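Local coordinates for octaprenyl-diphosphate synthase (Bacteroides thetaiotaomicron, PDB 3RMG), which probably acts as a magnesium-dependent prenyltransferase that builds polyprenyl diphosphates, as in other members of the FPP/GGPP synthase family, at residues V165-I170 and I206-Q211; D214-Y219 and E285-T290; T290-K295 and Y320-E325. One frame throughout, in Å; residues are numbered along the deposited sequence.

How the contacts relate
The three contacts lie in the all-helical prenyltransferase fold and follow one another along the chain. Helix 193-217 serves contact 1 and, at its C-terminal end, contact 2, with centres about 12 Å apart; helix 283-302 serves contacts 2 and 3, which share T290 and lie about 9 Å apart between centres. Contacts 1 and 3 are about 12 Å apart between centres. F167 of contact 1 packs on T290, I216 of contact 2 meets I291 of contact 3, and C209 and I208 of contact 1 pack against Y294. Together the contacts pack helices 163-172, 283-302 and 309-323 with helix 193-217, whose C-terminal end carries the second DDxxD motif.

Contact 1 (V165-I170 and I206-Q211)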
loop_
_atom_site.group_PDB
_atom_site.type_symbol
_atom_site.label_atom_id
_atom_site.label_comp_id
_atom_site.label_asym_id
_atom_site.label_seq_id
_atom_site.Cartn_x
_atom_site.Cartn_y
_atom_site.Cartn_z
ATOM N N VAL A 165 -14.586 -14.267 19.665
ATOM C CA VAL A 165 -13.441 -14.122 18.777
ATOM C C VAL A 165 -13.904 -13.891 17.339
ATOM O O VAL A 165 -13.268 -13.167 16.566
ATOM C CB VAL A 165 -12.502 -15.337 18.844
ATOM C CG1 VAL A 165 -11.326 -15.144 17.900
ATOM C CG2 VAL A 165 -12.022 -15.550 20.282
ATOM N N TYR A 166 -15.023 -14.512 16.990
ATOM C CA TYR A 166 -15.563 -14.419 15.646
ATOM C C TYR A 166 -16.001 -12.984 15.343
ATOM O O TYR A 166 -15.702 -12.440 14.276
ATOM C CB TYR A 166 -16.752 -15.365 15.547
ATOM C CG TYR A 166 -17.643 -15.194 14.344
ATOM C CD1 TYR A 166 -17.187 -15.483 13.063
ATOM C CD2 TYR A 166 -18.966 -14.803 14.495
ATOM C CE1 TYR A 166 -18.023 -15.357 11.962
ATOM C CE2 TYR A 166 -19.809 -14.674 13.405
ATOM C CZ TYR A 166 -19.332 -14.955 12.144
ATOM O OH TYR A 166 -20.178 -14.831 11.061
ATOM N N PHE A 167 -16.701 -12.383 16.301
ATOM C CA PHE A 167 -17.213 -11.029 16.164
ATOM C C PHE A 167 -16.120 -9.984 16.211
ATOM O O PHE A 167 -16.156 -8.994 15.479
ATOM C CB PHE A 167 -18.240 -10.754 17.245
ATOM C CG PHE A 167 -19.559 -11.368 16.959
ATOM C CD1 PHE A 167 -20.085 -12.333 17.789
ATOM C CD2 PHE A 167 -20.265 -10.997 15.833
ATOM C CE1 PHE A 167 -21.308 -12.895 17.514
ATOM C CE2 PHE A 167 -21.483 -11.558 15.554
ATOM C CZ PHE A 167 -22.008 -12.506 16.396
ATOM N N ASP A 168 -15.147 -10.213 17.078
ATOM C CA ASP A 168 -13.994 -9.345 17.151
ATOM C C ASP A 168 -13.308 -9.243 15.799
ATOM O O ASP A 168 -12.917 -8.164 15.380
ATOM C CB ASP A 168 -13.007 -9.850 18.199
ATOM C CG ASP A 168 -11.945 -8.831 18.516
ATOM O OD1 ASP A 168 -12.312 -7.667 18.789
ATOM O OD2 ASP A 168 -10.746 -9.185 18.483
ATOM N N VAL A 169 -13.156 -10.373 15.120
ATOM C CA VAL A 169 -12.505 -10.405 13.814
ATOM C C VAL A 169 -13.307 -9.643 12.757
ATOM O O VAL A 169 -12.748 -8.875 11.968
ATOM C CB VAL A 169 -12.327 -11.856 13.316
ATOM C CG1 VAL A 169 -11.774 -11.868 11.884
ATOM C CG2 VAL A 169 -11.436 -12.657 14.275
ATOM N N ILE A 170 -14.614 -9.884 12.726
ATOM C CA ILE A 170 -15.502 -9.117 11.861
ATOM C C ILE A 170 -15.418 -7.598 12.146
ATOM O O ILE A 170 -15.294 -6.789 11.225
ATOM C CB ILE A 170 -16.951 -9.590 12.023
ATOM C CG1 ILE A 170 -17.098 -11.038 11.539
ATOM C CG2 ILE A 170 -17.895 -8.668 11.271
ATOM C CD1 ILE A 170 -18.485 -11.650 11.850
ATOM N N ILE A 206 -24.297 -2.541 10.323
ATOM C CA ILE A 206 -24.608 -2.973 8.962
ATOM C C ILE A 206 -23.552 -3.944 8.423
ATOM O O ILE A 206 -23.885 -4.997 7.831
ATOM C CB ILE A 206 -24.761 -1.757 8.028
ATOM C CG1 ILE A 206 -26.067 -1.009 8.364
ATOM C CG2 ILE A 206 -24.714 -2.187 6.565
ATOM C CD1 ILE A 206 -26.211 0.321 7.665
ATOM N N GLY A 207 -22.284 -3.591 8.647
ATOM C CA GLY A 207 -21.158 -4.436 8.275
ATOM C C GLY A 207 -21.222 -5.804 8.946
ATOM O O GLY A 207 -20.866 -6.812 8.343
ATOM N N ILE A 208 -21.674 -5.854 10.197
ATOM C CA ILE A 208 -21.817 -7.143 10.878
ATOM C C ILE A 208 -22.945 -8.006 10.287
ATOM O O ILE A 208 -22.753 -9.205 10.078
ATOM C CB ILE A 208 -22.008 -6.986 12.399
ATOM C CG1 ILE A 208 -20.750 -6.385 13.029
ATOM C CG2 ILE A 208 -22.287 -8.341 13.042
ATOM C CD1 ILE A 208 -20.907 -6.059 14.537
ATOM N N CYS A 209 -24.111 -7.416 10.010
ATOM C CA CYS A 209 -25.177 -8.170 9.330
ATOM C C CYS A 209 -24.659 -8.705 7.988
ATOM O O CYS A 209 -24.862 -9.862 7.631
ATOM C CB CYS A 209 -26.393 -7.291 9.062
ATOM S SG CYS A 209 -27.265 -6.736 10.517
ATOM N N PHE A 210 -24.003 -7.831 7.243
ATOM C CA PHE A 210 -23.494 -8.173 5.936
ATOM C C PHE A 210 -22.541 -9.366 6.014
ATOM O O PHE A 210 -22.683 -10.334 5.261
ATOM C CB PHE A 210 -22.788 -6.959 5.343
ATOM C CG PHE A 210 -22.454 -7.096 3.889
ATOM C CD1 PHE A 210 -23.365 -6.708 2.914
ATOM C CD2 PHE A 210 -21.224 -7.613 3.491
ATOM C CE1 PHE A 210 -23.056 -6.835 1.566
ATOM C CE2 PHE A 210 -20.906 -7.742 2.141
ATOM C CZ PHE A 210 -21.826 -7.353 1.179
ATOM N N GLN A 211 -21.576 -9.300 6.931
ATOM C CA GLN A 211 -20.559 -10.349 7.051
ATOM C C GLN A 211 -21.141 -11.698 7.464
ATOM O O GLN A 211 -20.766 -12.727 6.919
ATOM C CB GLN A 211 -19.477 -9.953 8.049
ATOM C CG GLN A 211 -18.315 -10.924 8.042
ATOM C CD GLN A 211 -17.809 -11.158 6.632
ATOM O OE1 GLN A 211 -17.340 -10.229 5.968
ATOM N NE2 GLN A 211 -17.914 -12.394 6.160
#
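The carboxamide of Q211, whose aliphatic stem packs on I170, is held at both ends: T174 OG1 is hydrogen-bonded to OE1, and NE2 is hydrogen-bonded to D215 OD1. With two different partners on its two polar atoms, the amide is likely fixed against a flip. The stem reaches I170 because CG stands anti to the backbone N (chi1 -172°), before the chain bends at chi2 and carries the amide off toward those partners. I170 CG1 comes to 3.7 Å from Q211 CG, and I170 CG2 lies 3.8 Å from Q211 CB, so two branches of the isoleucine lie against the glutamine stem. I170 CD1 is also shared with its own helix, sitting 3.4 Å above one face of the Y166 ring, toward the rim. F210 and Q211 form the FQ pair that precedes the second aspartate-rich motif in trans-prenyltransferases, and the contact sets this pair's helix, 193-217, across helix 163-172 at 116°, the axes of the short segments 10.8 Å apart at their closest. One turn earlier on helix 193-217, I208 continues the packing. Its CG1 lies 4.1 Å from I170 CG2, and its CG2 meets the edge of the F167 ring, near the ring plane, 4.2 Å from CE2; the two side chains cross at about a right angle. F167 and I170 are both buried, F167 being covered further by T290 of helix 283-302 and L240 of helix 240-249, while A175 of helix 174-188 touches both I170 and I208.

Contact 2 (D214-Y219 and E285-T290); sequences DDIFDY and EYACRT
I216 pushes its terminal methyl onto A287, with CD1 3.5 Å from A287 CB and CG1 3.8 Å from the same methyl. This is the tight, buried part of the contact: one branched side chain of helix 193-217 set against the small side chain of A287 on helix 283-302, where I216 CA and A287 CA are 7.5 Å apart. CG1 lies beside the backbone N of I216 (chi1 -79°) and the chain then extends (chi2 164°), which carries CD1 across the gap. P241 of helix 240-249 covers A287 as well. The packing slackens at C288, which is only partly buried: its SG is 4.1 Å from I216 CD1, about as far as its backbone N. Further round helix 283-302, E285, directed away, and R289 are exposed and take no part in the packing. On this helix T290 donates from OG1 to Y286 O at 3.0 Å, tilted 25° from the carbonyl plane. The amide N of T290 approaches the same oxygen from the opposite face, so the carbonyl is doubly held, and the Y286 ring itself stacks on Y244. D218 OD1 is hydrogen-bonded to D232 N, outside this contact. I216 and F217 fill the two variable positions of the DDxxD motif formed by residues 214-218, the second such motif of polyprenyl synthases, which in relatives helps bind magnesium and the allylic diphosphate.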
loop_
_atom_site.group_PDB
_atom_site.type_symbol
_atom_site.label_atom_id
_atom_site.label_comp_id
_atom_site.label_asym_id
_atom_site.label_seq_id
_atom_site.Cartn_x
_atom_site.Cartn_y
_atom_site.Cartn_z
ATOM N N ASP A 214 -22.940 -13.299 4.578
ATOM C CA ASP A 214 -21.987 -13.954 3.703
ATOM C C ASP A 214 -21.492 -15.287 4.246
ATOM O O ASP A 214 -21.296 -16.225 3.482
ATOM C CB ASP A 214 -20.783 -13.050 3.449
ATOM C CG ASP A 214 -20.822 -12.404 2.089
ATOM O OD1 ASP A 214 -21.791 -12.660 1.339
ATOM O OD2 ASP A 214 -19.880 -11.651 1.766
ATOM N N ASP A 215 -21.256 -15.358 5.551
ATOM C CA ASP A 215 -20.759 -16.586 6.166
ATOM C C ASP A 215 -21.779 -17.718 6.019
ATOM O O ASP A 215 -21.414 -18.875 5.831
ATOM C CB ASP A 215 -20.434 -16.358 7.644
ATOM C CG ASP A 215 -19.191 -15.517 7.847
ATOM O OD1 ASP A 215 -18.494 -15.212 6.854
ATOM O OD2 ASP A 215 -18.906 -15.162 9.009
ATOM N N ILE A 216 -23.058 -17.379 6.108
ATOM C CA ILE A 216 -24.119 -18.352 5.928
ATOM C C ILE A 216 -24.117 -18.929 4.509
ATOM O O ILE A 216 -24.212 -20.138 4.320
ATOM C CB ILE A 216 -25.482 -17.736 6.243
ATOM C CG1 ILE A 216 -25.687 -17.671 7.761
ATOM C CG2 ILE A 216 -26.595 -18.534 5.575
ATOM C CD1 ILE A 216 -26.802 -16.740 8.195
ATOM N N PHE A 217 -23.991 -18.062 3.514
ATOM C CA PHE A 217 -23.923 -18.510 2.127
ATOM C C PHE A 217 -22.963 -19.677 1.932
ATOM O O PHE A 217 -23.229 -20.570 1.132
ATOM C CB PHE A 217 -23.515 -17.364 1.199
ATOM C CG PHE A 217 -24.561 -16.298 1.057
ATOM C CD1 PHE A 217 -24.206 -15.002 0.715
ATOM C CD2 PHE A 217 -25.900 -16.590 1.277
ATOM C CE1 PHE A 217 -25.164 -14.016 0.583
ATOM C CE2 PHE A 217 -26.865 -15.610 1.149
ATOM C CZ PHE A 217 -26.495 -14.318 0.799
ATOM N N ASP A 218 -21.848 -19.674 2.653
ATOM C CA ASP A 218 -20.829 -20.711 2.475
ATOM C C ASP A 218 -21.330 -22.125 2.795
ATOM O O ASP A 218 -20.771 -23.116 2.330
ATOM C CB ASP A 218 -19.607 -20.403 3.322
ATOM C CG ASP A 218 -18.383 -21.140 2.849
ATOM O OD1 ASP A 218 -17.734 -21.809 3.680
ATOM O OD2 ASP A 218 -18.074 -21.053 1.642
ATOM N N TYR A 219 -22.384 -22.214 3.595
ATOM C CA TYR A 219 -22.975 -23.501 3.939
ATOM C C TYR A 219 -23.952 -23.997 2.855
ATOM O O TYR A 219 -24.802 -24.846 3.127
ATOM C CB TYR A 219 -23.690 -23.399 5.291
ATOM C CG TYR A 219 -22.776 -23.065 6.454
ATOM C CD1 TYR A 219 -22.521 -23.999 7.447
ATOM C CD2 TYR A 219 -22.167 -21.819 6.558
ATOM C CE1 TYR A 219 -21.692 -23.706 8.513
ATOM C CE2 TYR A 219 -21.328 -21.518 7.620
ATOM C CZ TYR A 219 -21.093 -22.468 8.596
ATOM O OH TYR A 219 -20.267 -22.193 9.670
ATOM N N GLU A 285 -30.404 -21.169 11.668
ATOM C CA GLU A 285 -31.484 -20.457 12.342
ATOM C C GLU A 285 -30.924 -19.485 13.371
ATOM O O GLU A 285 -31.484 -18.415 13.600
ATOM C CB GLU A 285 -32.449 -21.438 13.019
ATOM C CG GLU A 285 -33.139 -22.411 12.063
ATOM C CD GLU A 285 -32.178 -23.429 11.454
ATOM O OE1 GLU A 285 -31.304 -23.947 12.186
ATOM O OE2 GLU A 285 -32.300 -23.714 10.244
ATOM N N TYR A 286 -29.812 -19.859 13.985
ATOM C CA TYR A 286 -29.214 -19.036 15.023
ATOM C C TYR A 286 -28.413 -17.860 14.464
ATOM O O TYR A 286 -28.389 -16.777 15.052
ATOM C CB TYR A 286 -28.316 -19.879 15.907
ATOM C CG TYR A 286 -27.486 -19.062 16.869
ATOM C CD1 TYR A 286 -28.055 -18.502 18.016
ATOM C CD2 TYR A 286 -26.132 -18.845 16.632
ATOM C CE1 TYR A 286 -27.284 -17.750 18.906
ATOM C CE2 TYR A 286 -25.356 -18.101 17.512
ATOM C CZ TYR A 286 -25.937 -17.559 18.643
ATOM O OH TYR A 286 -25.153 -16.835 19.512
ATOM N N ALA A 287 -27.743 -18.089 13.339
ATOM C CA ALA A 287 -26.986 -17.047 12.683
ATOM C C ALA A 287 -27.977 -15.999 12.176
ATOM O O ALA A 287 -27.765 -14.797 12.357
ATOM C CB ALA A 287 -26.168 -17.626 11.546
ATOM N N CYS A 288 -29.065 -16.472 11.567
ATOM C CA CYS A 288 -30.194 -15.627 11.176
ATOM C C CYS A 288 -30.837 -14.858 12.344
ATOM O O CYS A 288 -31.244 -13.706 12.181
ATOM C CB CYS A 288 -31.257 -16.447 10.435
ATOM S SG CYS A 288 -30.897 -16.703 8.683
ATOM N N ARG A 289 -30.941 -15.484 13.513
ATOM C CA ARG A 289 -31.476 -14.780 14.679
ATOM C C ARG A 289 -30.531 -13.660 15.141
ATOM O O ARG A 289 -30.969 -12.610 15.583
ATOM C CB ARG A 289 -31.781 -15.747 15.824
ATOM C CG ARG A 289 -33.259 -16.078 15.968
ATOM C CD ARG A 289 -33.489 -17.520 16.376
ATOM N NE ARG A 289 -32.626 -17.945 17.479
ATOM C CZ ARG A 289 -32.191 -19.194 17.634
ATOM N NH1 ARG A 289 -32.530 -20.124 16.751
ATOM N NH2 ARG A 289 -31.408 -19.512 18.661
ATOM N N THR A 290 -29.235 -13.897 15.029
ATOM C CA THR A 290 -28.241 -12.914 15.408
ATOM C C THR A 290 -28.277 -11.698 14.463
ATOM O O THR A 290 -28.283 -10.538 14.910
ATOM C CB THR A 290 -26.856 -13.562 15.428
ATOM O OG1 THR A 290 -26.849 -14.585 16.432
ATOM C CG2 THR A 290 -25.767 -12.545 15.739
#

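Contact 3 (T290-K295 and Y320-E325)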
loop_
_atom_site.group_PDB
_atom_site.type_symbol
_atom_site.label_atom_id
_atom_site.label_comp_id
_atom_site.label_asym_id
_atom_site.label_seq_id
_atom_site.Cartn_x
_atom_site.Cartn_y
_atom_site.Cartn_z
ATOM N N THR A 290 -29.235 -13.897 15.029
ATOM C CA THR A 290 -28.241 -12.914 15.408
ATOM C C THR A 290 -28.277 -11.698 14.463
ATOM O O THR A 290 -28.283 -10.538 14.910
ATOM C CB THR A 290 -26.856 -13.562 15.428
ATOM O OG1 THR A 290 -26.849 -14.585 16.432
ATOM C CG2 THR A 290 -25.767 -12.545 15.739
ATOM N N ILE A 291 -28.306 -11.973 13.161
ATOM C CA ILE A 291 -28.487 -10.933 12.159
ATOM C C ILE A 291 -29.675 -10.038 12.520
ATOM O O ILE A 291 -29.585 -8.810 12.455
ATOM C CB ILE A 291 -28.686 -11.544 10.756
ATOM C CG1 ILE A 291 -27.367 -12.117 10.241
ATOM C CG2 ILE A 291 -29.211 -10.510 9.766
ATOM C CD1 ILE A 291 -27.516 -12.896 8.952
ATOM N N GLU A 292 -30.781 -10.662 12.912
ATOM C CA GLU A 292 -32.007 -9.957 13.280
ATOM C C GLU A 292 -31.759 -9.032 14.474
ATOM O O GLU A 292 -32.269 -7.920 14.528
ATOM C CB GLU A 292 -33.086 -10.985 13.646
ATOM C CG GLU A 292 -34.463 -10.698 13.096
ATOM C CD GLU A 292 -34.440 -10.447 11.609
ATOM O OE1 GLU A 292 -33.579 -11.041 10.925
ATOM O OE2 GLU A 292 -35.278 -9.654 11.128
ATOM N N GLN A 293 -30.979 -9.503 15.439
ATOM C CA GLN A 293 -30.642 -8.683 16.590
ATOM C C GLN A 293 -29.876 -7.426 16.169
ATOM O O GLN A 293 -30.192 -6.326 16.624
ATOM C CB GLN A 293 -29.819 -9.481 17.604
ATOM C CG GLN A 293 -30.626 -10.454 18.454
ATOM C CD GLN A 293 -29.756 -11.559 19.061
ATOM O OE1 GLN A 293 -30.264 -12.581 19.519
ATOM N NE2 GLN A 293 -28.443 -11.356 19.053
ATOM N N TYR A 294 -28.869 -7.590 15.312
ATOM C CA TYR A 294 -28.069 -6.446 14.884
ATOM C C TYR A 294 -28.852 -5.503 13.981
ATOM O O TYR A 294 -28.653 -4.287 14.012
ATOM C CB TYR A 294 -26.761 -6.883 14.221
ATOM C CG TYR A 294 -25.693 -7.198 15.233
ATOM C CD1 TYR A 294 -24.951 -6.181 15.826
ATOM C CD2 TYR A 294 -25.428 -8.515 15.608
ATOM C CE1 TYR A 294 -23.976 -6.472 16.767
ATOM C CE2 TYR A 294 -24.455 -8.818 16.555
ATOM C CZ TYR A 294 -23.743 -7.798 17.130
ATOM O OH TYR A 294 -22.784 -8.097 18.055
ATOM N N LYS A 295 -29.744 -6.068 13.183
ATOM C CA LYS A 295 -30.622 -5.282 12.333
ATOM C C LYS A 295 -31.526 -4.426 13.199
ATOM O O LYS A 295 -31.774 -3.258 12.892
ATOM C CB LYS A 295 -31.473 -6.196 11.467
ATOM C CG LYS A 295 -32.249 -5.497 10.392
ATOM C CD LYS A 295 -33.046 -6.516 9.603
ATOM C CE LYS A 295 -33.981 -5.853 8.619
ATOM N NZ LYS A 295 -35.070 -6.781 8.204
ATOM N N TYR A 320 -32.660 -5.234 2.527
ATOM C CA TYR A 320 -32.195 -5.893 1.317
ATOM C C TYR A 320 -30.905 -6.668 1.591
ATOM O O TYR A 320 -30.710 -7.768 1.074
ATOM C CB TYR A 320 -31.974 -4.847 0.233
ATOM C CG TYR A 320 -31.893 -5.386 -1.170
ATOM C CD1 TYR A 320 -33.028 -5.442 -1.978
ATOM C CD2 TYR A 320 -30.676 -5.807 -1.707
ATOM C CE1 TYR A 320 -32.958 -5.920 -3.277
ATOM C CE2 TYR A 320 -30.595 -6.285 -3.002
ATOM C CZ TYR A 320 -31.738 -6.341 -3.785
ATOM O OH TYR A 320 -31.664 -6.817 -5.076
ATOM N N VAL A 321 -30.026 -6.092 2.404
ATOM C CA VAL A 321 -28.858 -6.817 2.888
ATOM C C VAL A 321 -29.307 -8.115 3.575
ATOM O O VAL A 321 -29.080 -9.214 3.064
ATOM C CB VAL A 321 -28.030 -5.953 3.856
ATOM C CG1 VAL A 321 -27.035 -6.801 4.637
ATOM C CG2 VAL A 321 -27.319 -4.856 3.091
ATOM N N VAL A 322 -29.970 -7.978 4.718
ATOM C CA VAL A 322 -30.503 -9.127 5.446
ATOM C C VAL A 322 -31.245 -10.143 4.565
ATOM O O VAL A 322 -30.859 -11.309 4.492
ATOM C CB VAL A 322 -31.443 -8.675 6.574
ATOM C CG1 VAL A 322 -32.184 -9.873 7.164
ATOM C CG2 VAL A 322 -30.655 -7.939 7.643
ATOM N N ALA A 323 -32.311 -9.700 3.904
ATOM C CA ALA A 323 -33.156 -10.586 3.095
ATOM C C ALA A 323 -32.408 -11.245 1.944
ATOM O O ALA A 323 -32.858 -12.256 1.406
ATOM C CB ALA A 323 -34.374 -9.831 2.563
ATOM N N ARG A 324 -31.273 -10.670 1.564
ATOM C CA ARG A 324 -30.483 -11.205 0.460
ATOM C C ARG A 324 -30.172 -12.689 0.679
ATOM O O ARG A 324 -29.813 -13.099 1.789
ATOM C CB ARG A 324 -29.185 -10.413 0.305
ATOM C CG ARG A 324 -28.638 -10.414 -1.103
ATOM C CD ARG A 324 -27.168 -10.038 -1.134
ATOM N NE ARG A 324 -26.642 -10.094 -2.496
ATOM C CZ ARG A 324 -26.461 -11.219 -3.184
ATOM N NH1 ARG A 324 -25.983 -11.171 -4.419
ATOM N NH2 ARG A 324 -26.764 -12.394 -2.643
ATOM N N GLU A 325 -30.312 -13.490 -0.376
ATOM C CA GLU A 325 -30.008 -14.924 -0.299
ATOM C C GLU A 325 -29.552 -15.534 -1.624
ATOM O O GLU A 325 -29.566 -14.850 -2.675
ATOM C CB GLU A 325 -31.201 -15.706 0.263
ATOM C CG GLU A 325 -31.366 -15.566 1.772
ATOM C CD GLU A 325 -32.399 -16.516 2.343
ATOM O OE1 GLU A 325 -33.176 -17.092 1.551
ATOM O OE2 GLU A 325 -32.433 -16.687 3.583
#
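K295 passes slantwise over V322, its CG, CD and CE all reaching the CG2 methyl. K295 CB stands 4.3 Å from V322 CG2; K295 CG, anti to the backbone N (chi1 -170°), comes to 4.0 Å from that methyl. CD presses closest, 3.4 Å from V322 CG2 and tighter than an ordinary carbon contact, and also meets V322 CB. CE moves off again to 4.0 Å from V322 CG2, and at the tip of the extended chain NZ forms a salt bridge with D319 OD2, one turn earlier on helix 309-323. The same V322 methyl is met from another side by I291: I291 CG2 lies 3.6 Å from V322 CG2, with V322 CG1 a little further off, the two side chains sliding past each other in opposite directions. E292 bends at chi2 and brings OE1 to 4.2 Å from V322 CG1, at the exposed border of the contact. I291 is buried further by I212 and K213, so it touches both helix 193-217 and helix 309-323. V322 is met mainly by aliphatic carbon, a lysine stem included, while the lysine's charge is answered just outside the contact by D319, so hydrophobic packing here runs beside an ion pair.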